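Local coordinates for phosphogluconate dehydrogenase NAD-binding putative C-terminal domain-containing protein (Sinorhizobium meliloti, PDB 4EZB) that is of unknown function but probably acts as an oxidoreductase, with an N-terminal Rossmann-type domain followed by a helical C-terminal domain, at residues S193-E206 / R256-F270. Numbering follows the deposited sequence.
Sequences SLKMIRSVMIKGVE and RVTEMTEAAETIESF
R256 and E206 form one of two salt bridges joining helices 190-218 and 238-268, whose short segments cross at -117° with their axes 8.6 Å apart. The arginine grips side-on: NE (2.8 Å) and NH2 (2.6 Å) both donate to E206 OE1, which lies in the guanidinium plane and receives them from one face of a carboxylate turned 48° against it. OE2 receives a weak bond from NE and is hydrogen-bonded to T249 OG1. In the second bridge K203 NZ meets E259 OE1 at 2.6 Å from above the carboxylate plane and donates to S199 OG. The lysine bends at CB-CG (chi2 82°), carrying CD and CE over one face of the R256 guanidinium. Replacing R256 with alanine is likely to leave E206 OE1 without these two donors and the K203 methylenes without the flat face they pack on.

Apolar contacts centre on A263, the point of closest backbone approach, with its CA 4.9 Å from that of M196. The selenomethionine M196 lays CG against A263 CA and CB, while its bent chain brings both CG and CE against T266 OG1, which bonds back to E262 O. M260 packs as a knob among S199, V200, K203 and G204, and V200 CG2 touches I267 CD1 at 3.6 Å. Near the end of helix 238-268, S193 OG, bonded to G189 O, lies at the F270 ring edge, close to CZ.

The chemistry thus divides: the small A263 lets the backbones come close beside M196, whereas paired charges link the helices at the R256 end within the helical domain.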
ATOM      1  N   SER A 193      12.729   4.248  14.922  1.00 34.26           N
ATOM      2  CA  SER A 193      11.304   4.146  14.659  1.00 35.58           C
ATOM      3  C   SER A 193      10.951   4.827  13.352  1.00 36.44           C
ATOM      4  O   SER A 193      10.294   4.247  12.513  1.00 40.40           O
ATOM      5  CB  SER A 193      10.500   4.746  15.794  1.00 35.00           C
ATOM      6  OG  SER A 193      10.520   3.826  16.876  1.00 37.50           O
ATOM      7  N   LEU A 194      11.429   6.044  13.183  1.00 33.60           N
ATOM      8  CA  LEU A 194      11.214   6.812  11.973  1.00 35.69           C
ATOM      9  C   LEU A 194      11.760   6.108  10.701  1.00 38.00           C
ATOM     10  O   LEU A 194      11.072   6.041   9.682  1.00 40.95           O
ATOM     11  CB  LEU A 194      11.848   8.189  12.153  1.00 35.53           C
ATOM     12  CG  LEU A 194      11.658   9.249  11.089  1.00 40.65           C
ATOM     13  CD1 LEU A 194      10.215   9.253  10.662  1.00 42.82           C
ATOM     14  CD2 LEU A 194      12.005  10.605  11.669  1.00 44.06           C
ATOM     15  N   LYS A 195      12.979   5.587  10.783  1.00 37.59           N
ATOM     16  CA  LYS A 195      13.603   4.856   9.681  1.00 39.02           C
ATOM     17  C   LYS A 195      12.760   3.632   9.285  1.00 39.26           C
ATOM     18  O   LYS A 195      12.452   3.422   8.107  1.00 37.51           O
ATOM     19  CB  LYS A 195      15.021   4.411  10.072  1.00 37.71           C
ATOM     20  CG  LYS A 195      15.653   3.479   9.052  1.00 36.82           C
ATOM     21  CD  LYS A 195      17.115   3.191   9.339  1.00 39.85           C
ATOM     22  CE  LYS A 195      17.634   2.116   8.396  1.00 40.47           C
ATOM     23  NZ  LYS A 195      19.098   1.890   8.552  1.00 39.10           N
HETATM   24  N   MSE A 196      12.372   2.856  10.288  1.00 39.94           N
HETATM   25  CA  MSE A 196      11.575   1.651  10.094  1.00 43.91           C
HETATM   26  C   MSE A 196      10.185   1.905   9.565  1.00 42.34           C
HETATM   27  O   MSE A 196       9.735   1.214   8.640  1.00 42.46           O
HETATM   28  CB  MSE A 196      11.463   0.947  11.431  1.00 53.78           C
HETATM   29  CG  MSE A 196      11.894  -0.495  11.247  1.00 78.01           C
HETATM   30 SE   MSE A 196      13.837  -0.702  11.507  1.00111.56          SE
HETATM   31  CE  MSE A 196      14.022   0.123  13.287  1.00 95.79           C
ATOM     32  N   ILE A 197       9.477   2.865  10.151  1.00 37.56           N
ATOM     33  CA  ILE A 197       8.117   3.172   9.694  1.00 38.20           C
ATOM     34  C   ILE A 197       8.080   3.725   8.250  1.00 36.93           C
ATOM     35  O   ILE A 197       7.147   3.464   7.486  1.00 38.11           O
ATOM     36  CB  ILE A 197       7.396   4.083  10.699  1.00 39.84           C
ATOM     37  CG1 ILE A 197       7.178   3.309  12.013  1.00 40.16           C
ATOM     38  CG2 ILE A 197       6.036   4.535  10.167  1.00 37.95           C
ATOM     39  CD1 ILE A 197       6.937   4.203  13.219  1.00 38.08           C
ATOM     40  N   ARG A 198       9.110   4.477   7.891  1.00 37.61           N
ATOM     41  CA  ARG A 198       9.263   5.064   6.571  1.00 38.34           C
ATOM     42  C   ARG A 198       9.276   3.947   5.525  1.00 41.81           C
ATOM     43  O   ARG A 198       8.826   4.149   4.397  1.00 42.43           O
ATOM     44  CB  ARG A 198      10.577   5.843   6.520  1.00 42.21           C
ATOM     45  CG  ARG A 198      10.921   6.447   5.175  1.00 51.39           C
ATOM     46  CD  ARG A 198      12.284   7.133   5.186  1.00 59.62           C
ATOM     47  NE  ARG A 198      12.687   7.497   3.827  1.00 66.13           N
ATOM     48  CZ  ARG A 198      13.548   6.809   3.076  1.00 74.83           C
ATOM     49  NH1 ARG A 198      14.145   5.715   3.546  1.00 76.39           N
ATOM     50  NH2 ARG A 198      13.829   7.229   1.847  1.00 76.66           N
ATOM     51  N   SER A 199       9.799   2.785   5.913  1.00 42.90           N
ATOM     52  CA  SER A 199       9.808   1.582   5.066  1.00 47.76           C
ATOM     53  C   SER A 199       8.441   1.061   4.725  1.00 49.40           C
ATOM     54  O   SER A 199       8.246   0.488   3.653  1.00 55.94           O
ATOM     55  CB  SER A 199      10.557   0.457   5.758  1.00 51.82           C
ATOM     56  OG  SER A 199      11.875   0.412   5.284  1.00 55.76           O
ATOM     57  N   VAL A 200       7.498   1.263   5.644  1.00 45.46           N
ATOM     58  CA  VAL A 200       6.159   0.708   5.530  1.00 44.75           C
ATOM     59  C   VAL A 200       5.411   1.262   4.331  1.00 45.94           C
ATOM     60  O   VAL A 200       4.830   0.504   3.555  1.00 48.28           O
ATOM     61  CB  VAL A 200       5.368   0.902   6.843  1.00 45.49           C
ATOM     62  CG1 VAL A 200       3.891   0.547   6.680  1.00 47.98           C
ATOM     63  CG2 VAL A 200       6.009   0.054   7.921  1.00 45.32           C
HETATM   64  N   MSE A 201       5.449   2.577   4.171  1.00 47.91           N
HETATM   65  CA  MSE A 201       4.808   3.237   3.037  1.00 50.93           C
HETATM   66  C   MSE A 201       5.491   2.884   1.743  1.00 44.66           C
HETATM   67  O   MSE A 201       4.840   2.598   0.742  1.00 46.85           O
HETATM   68  CB  MSE A 201       4.888   4.739   3.258  1.00 64.12           C
HETATM   69  CG  MSE A 201       3.849   5.206   4.280  1.00 80.00           C
HETATM   70 SE   MSE A 201       1.993   4.812   3.706  1.00 92.91          SE
HETATM   71  CE  MSE A 201       2.016   5.404   1.817  1.00 81.95           C
ATOM     72  N   ILE A 202       6.816   2.879   1.764  1.00 38.68           N
ATOM     73  CA  ILE A 202       7.596   2.735   0.549  1.00 40.95           C
ATOM     74  C   ILE A 202       7.529   1.301   0.013  1.00 38.69           C
ATOM     75  O   ILE A 202       7.215   1.085  -1.135  1.00 38.89           O
ATOM     76  CB  ILE A 202       9.063   3.201   0.766  1.00 45.83           C
ATOM     77  CG1 ILE A 202       9.106   4.693   1.207  1.00 45.96           C
ATOM     78  CG2 ILE A 202       9.885   2.929  -0.483  1.00 45.15           C
ATOM     79  CD1 ILE A 202      10.483   5.234   1.570  1.00 44.84           C
ATOM     80  N   LYS A 203       7.812   0.339   0.871  1.00 36.08           N
ATOM     81  CA  LYS A 203       7.724  -1.072   0.524  1.00 37.55           C
ATOM     82  C   LYS A 203       6.297  -1.625   0.472  1.00 35.01           C
ATOM     83  O   LYS A 203       6.044  -2.683  -0.161  1.00 34.60           O
ATOM     84  CB  LYS A 203       8.539  -1.890   1.527  1.00 39.83           C
ATOM     85  CG  LYS A 203       9.998  -2.096   1.118  1.00 46.45           C
ATOM     86  CD  LYS A 203      10.881  -0.909   1.452  1.00 50.74           C
ATOM     87  CE  LYS A 203      12.318  -1.340   1.734  1.00 53.66           C
ATOM     88  NZ  LYS A 203      12.986  -0.203   2.421  1.00 54.88           N
ATOM     89  N   GLY A 204       5.394  -0.946   1.175  1.00 30.85           N
ATOM     90  CA  GLY A 204       3.979  -1.244   1.136  1.00 29.67           C
ATOM     91  C   GLY A 204       3.476  -0.940  -0.252  1.00 29.29           C
ATOM     92  O   GLY A 204       2.793  -1.753  -0.867  1.00 29.96           O
ATOM     93  N   VAL A 205       3.819   0.233  -0.757  1.00 27.33           N
ATOM     94  CA  VAL A 205       3.449   0.572  -2.112  1.00 30.95           C
ATOM     95  C   VAL A 205       3.994  -0.374  -3.181  1.00 31.98           C
ATOM     96  O   VAL A 205       3.312  -0.681  -4.170  1.00 32.21           O
ATOM     97  CB  VAL A 205       3.893   2.006  -2.472  1.00 34.50           C
ATOM     98  CG1 VAL A 205       3.870   2.200  -3.975  1.00 34.91           C
ATOM     99  CG2 VAL A 205       2.955   3.015  -1.826  1.00 37.49           C
ATOM    100  N   GLU A 206       5.252  -0.777  -3.012  1.00 32.23           N
ATOM    101  CA  GLU A 206       5.896  -1.700  -3.920  1.00 34.69           C
ATOM    102  C   GLU A 206       5.163  -3.047  -3.909  1.00 32.70           C
ATOM    103  O   GLU A 206       4.907  -3.639  -4.957  1.00 32.51           O
ATOM    104  CB  GLU A 206       7.347  -1.864  -3.463  1.00 41.95           C
ATOM    105  CG  GLU A 206       8.173  -2.963  -4.116  1.00 45.79           C
ATOM    106  CD  GLU A 206       9.543  -3.146  -3.428  1.00 53.74           C
ATOM    107  OE1 GLU A 206       9.844  -2.424  -2.455  1.00 54.36           O
ATOM    108  OE2 GLU A 206      10.335  -4.031  -3.839  1.00 55.81           O
ATOM    109  N   ARG A 256      15.508  -5.812   0.825  1.00 76.76           N
ATOM    110  CA  ARG A 256      14.221  -5.114   1.015  1.00 75.44           C
ATOM    111  C   ARG A 256      13.241  -5.890   1.921  1.00 71.61           C
ATOM    112  O   ARG A 256      12.446  -5.281   2.663  1.00 63.20           O
ATOM    113  CB  ARG A 256      13.572  -4.780  -0.340  1.00 75.01           C
ATOM    114  CG  ARG A 256      14.355  -3.749  -1.151  1.00 71.23           C
ATOM    115  CD  ARG A 256      13.753  -3.488  -2.524  1.00 68.34           C
ATOM    116  NE  ARG A 256      12.613  -2.577  -2.466  1.00 68.88           N
ATOM    117  CZ  ARG A 256      12.688  -1.244  -2.385  1.00 72.32           C
ATOM    118  NH1 ARG A 256      13.862  -0.621  -2.340  1.00 71.24           N
ATOM    119  NH2 ARG A 256      11.571  -0.520  -2.340  1.00 71.02           N
ATOM    120  N   VAL A 257      13.311  -7.224   1.859  1.00 65.72           N
ATOM    121  CA  VAL A 257      12.550  -8.094   2.763  1.00 63.94           C
ATOM    122  C   VAL A 257      13.052  -8.057   4.216  1.00 65.08           C
ATOM    123  O   VAL A 257      12.243  -8.152   5.150  1.00 62.82           O
ATOM    124  CB  VAL A 257      12.524  -9.545   2.245  1.00 64.72           C
ATOM    125  CG1 VAL A 257      12.028 -10.520   3.314  1.00 64.76           C
ATOM    126  CG2 VAL A 257      11.655  -9.623   1.011  1.00 60.92           C
ATOM    127  N   THR A 258      14.372  -7.942   4.401  1.00 68.42           N
ATOM    128  CA  THR A 258      14.957  -7.770   5.740  1.00 72.75           C
ATOM    129  C   THR A 258      14.466  -6.467   6.368  1.00 69.25           C
ATOM    130  O   THR A 258      13.898  -6.491   7.450  1.00 68.78           O
ATOM    131  CB  THR A 258      16.499  -7.776   5.727  1.00 77.81           C
ATOM    132  OG1 THR A 258      16.973  -8.667   4.711  1.00 79.96           O
ATOM    133  CG2 THR A 258      17.037  -8.221   7.082  1.00 79.07           C
ATOM    134  N   GLU A 259      14.671  -5.347   5.672  1.00 72.38           N
ATOM    135  CA  GLU A 259      14.144  -4.027   6.078  1.00 77.18           C
ATOM    136  C   GLU A 259      12.653  -4.050   6.473  1.00 78.58           C
ATOM    137  O   GLU A 259      12.248  -3.364   7.418  1.00 76.94           O
ATOM    138  CB  GLU A 259      14.353  -3.000   4.959  1.00 79.15           C
ATOM    139  CG  GLU A 259      15.798  -2.801   4.533  1.00 81.92           C
ATOM    140  CD  GLU A 259      15.923  -1.984   3.260  1.00 88.27           C
ATOM    141  OE1 GLU A 259      15.329  -0.885   3.190  1.00 90.36           O
ATOM    142  OE2 GLU A 259      16.623  -2.436   2.327  1.00 90.78           O
HETATM  143  N   MSE A 260      11.854  -4.831   5.736  1.00 80.36           N
HETATM  144  CA  MSE A 260      10.416  -5.018   6.022  1.00 84.33           C
HETATM  145  C   MSE A 260      10.173  -5.851   7.259  1.00 79.91           C
HETATM  146  O   MSE A 260       9.304  -5.511   8.065  1.00 79.46           O
HETATM  147  CB  MSE A 260       9.675  -5.634   4.824  1.00 88.19           C
HETATM  148  CG  MSE A 260       8.218  -5.168   4.726  1.00 98.46           C
HETATM  149 SE   MSE A 260       8.050  -3.204   4.917  1.00132.83          SE
HETATM  150  CE  MSE A 260       6.174  -2.905   4.394  1.00126.44           C
ATOM    151  N   THR A 261      10.933  -6.941   7.415  1.00 77.08           N
ATOM    152  CA  THR A 261      10.827  -7.827   8.586  1.00 73.06           C
ATOM    153  C   THR A 261      11.129  -7.077   9.884  1.00 67.79           C
ATOM    154  O   THR A 261      10.467  -7.291  10.901  1.00 68.13           O
ATOM    155  CB  THR A 261      11.763  -9.053   8.481  1.00 71.76           C
ATOM    156  OG1 THR A 261      11.701  -9.600   7.159  1.00 70.11           O
ATOM    157  CG2 THR A 261      11.370 -10.133   9.506  1.00 69.01           C
ATOM    158  N   GLU A 262      12.126  -6.199   9.836  1.00 65.68           N
ATOM    159  CA  GLU A 262      12.485  -5.365  10.973  1.00 64.05           C
ATOM    160  C   GLU A 262      11.359  -4.389  11.271  1.00 58.14           C
ATOM    161  O   GLU A 262      11.005  -4.200  12.438  1.00 56.48           O
ATOM    162  CB  GLU A 262      13.786  -4.613  10.703  1.00 67.90           C
ATOM    163  CG  GLU A 262      15.035  -5.478  10.773  1.00 80.75           C
ATOM    164  CD  GLU A 262      16.108  -5.038   9.787  1.00 97.17           C
ATOM    165  OE1 GLU A 262      16.067  -3.873   9.318  1.00 99.23           O
ATOM    166  OE2 GLU A 262      16.993  -5.864   9.468  1.00102.74           O
ATOM    167  N   ALA A 263      10.796  -3.788  10.217  1.00 52.47           N
ATOM    168  CA  ALA A 263       9.704  -2.817  10.365  1.00 51.79           C
ATOM    169  C   ALA A 263       8.449  -3.393  11.037  1.00 52.55           C
ATOM    170  O   ALA A 263       7.850  -2.733  11.901  1.00 56.65           O
ATOM    171  CB  ALA A 263       9.372  -2.154   9.039  1.00 50.83           C
ATOM    172  N   ALA A 264       8.068  -4.615  10.660  1.00 47.39           N
ATOM    173  CA  ALA A 264       6.980  -5.337  11.330  1.00 49.86           C
ATOM    174  C   ALA A 264       7.252  -5.538  12.823  1.00 50.36           C
ATOM    175  O   ALA A 264       6.353  -5.354  13.647  1.00 52.88           O
ATOM    176  CB  ALA A 264       6.712  -6.679  10.649  1.00 50.20           C
ATOM    177  N   GLU A 265       8.489  -5.913  13.160  1.00 51.43           N
ATOM    178  CA  GLU A 265       8.924  -6.080  14.567  1.00 55.35           C
ATOM    179  C   GLU A 265       8.908  -4.755  15.353  1.00 52.24           C
ATOM    180  O   GLU A 265       8.517  -4.717  16.511  1.00 54.86           O
ATOM    181  CB  GLU A 265      10.323  -6.714  14.619  1.00 61.42           C
ATOM    182  CG  GLU A 265      10.351  -8.201  14.296  1.00 71.70           C
ATOM    183  CD  GLU A 265      11.644  -8.643  13.631  1.00 83.28           C
ATOM    184  OE1 GLU A 265      12.717  -8.053  13.908  1.00 86.99           O
ATOM    185  OE2 GLU A 265      11.582  -9.596  12.824  1.00 89.61           O
ATOM    186  N   THR A 266       9.328  -3.671  14.707  1.00 48.22           N
ATOM    187  CA  THR A 266       9.272  -2.329  15.297  1.00 48.24           C
ATOM    188  C   THR A 266       7.837  -1.932  15.632  1.00 52.92           C
ATOM    189  O   THR A 266       7.549  -1.463  16.742  1.00 58.03           O
ATOM    190  CB  THR A 266       9.893  -1.295  14.338  1.00 47.39           C
ATOM    191  OG1 THR A 266      11.286  -1.572  14.189  1.00 46.32           O
ATOM    192  CG2 THR A 266       9.717   0.121  14.845  1.00 48.59           C
ATOM    193  N   ILE A 267       6.938  -2.144  14.682  1.00 50.38           N
ATOM    194  CA  ILE A 267       5.541  -1.790  14.870  1.00 49.82           C
ATOM    195  C   ILE A 267       4.937  -2.691  15.940  1.00 52.70           C
ATOM    196  O   ILE A 267       4.203  -2.231  16.809  1.00 54.45           O
ATOM    197  CB  ILE A 267       4.752  -1.884  13.546  1.00 47.58           C
ATOM    198  CG1 ILE A 267       5.314  -0.900  12.515  1.00 47.31           C
ATOM    199  CG2 ILE A 267       3.266  -1.607  13.772  1.00 46.95           C
ATOM    200  CD1 ILE A 267       4.956  -1.283  11.095  1.00 50.48           C
ATOM    201  N   GLU A 268       5.261  -3.977  15.880  1.00 55.76           N
ATOM    202  CA  GLU A 268       4.799  -4.907  16.894  1.00 59.77           C
ATOM    203  C   GLU A 268       5.303  -4.473  18.262  1.00 62.87           C
ATOM    204  O   GLU A 268       4.551  -4.496  19.240  1.00 65.42           O
ATOM    205  CB  GLU A 268       5.238  -6.329  16.559  1.00 64.39           C
ATOM    206  CG  GLU A 268       4.288  -7.016  15.588  1.00 73.61           C
ATOM    207  CD  GLU A 268       4.902  -8.212  14.892  1.00 79.64           C
ATOM    208  OE1 GLU A 268       5.850  -8.818  15.443  1.00 78.52           O
ATOM    209  OE2 GLU A 268       4.430  -8.540  13.781  1.00 82.74           O
ATOM    210  N   SER A 269       6.564  -4.039  18.307  1.00 64.16           N
ATOM    211  CA  SER A 269       7.197  -3.574  19.540  1.00 64.38           C
ATOM    212  C   SER A 269       6.421  -2.431  20.205  1.00 63.30           C
ATOM    213  O   SER A 269       6.622  -2.153  21.384  1.00 67.52           O
ATOM    214  CB  SER A 269       8.676  -3.191  19.297  1.00 60.84           C
ATOM    215  OG  SER A 269       8.840  -1.811  18.991  1.00 59.45           O
ATOM    216  N   PHE A 270       5.535  -1.778  19.450  1.00 61.74           N
ATOM    217  CA  PHE A 270       4.702  -0.688  19.991  1.00 60.66           C
ATOM    218  C   PHE A 270       3.317  -1.119  20.463  1.00 60.26           C
ATOM    219  O   PHE A 270       2.469  -0.262  20.745  1.00 57.05           O
ATOM    220  CB  PHE A 270       4.531   0.442  18.963  1.00 61.70           C
ATOM    221  CG  PHE A 270       5.799   1.174  18.641  1.00 61.90           C
ATOM    222  CD1 PHE A 270       6.619   1.667  19.658  1.00 63.76           C
ATOM    223  CD2 PHE A 270       6.159   1.404  17.313  1.00 60.88           C
ATOM    224  CE1 PHE A 270       7.788   2.345  19.355  1.00 65.91           C
ATOM    225  CE2 PHE A 270       7.323   2.084  17.008  1.00 58.38           C
ATOM    226  CZ  PHE A 270       8.131   2.561  18.025  1.00 59.61           C
TER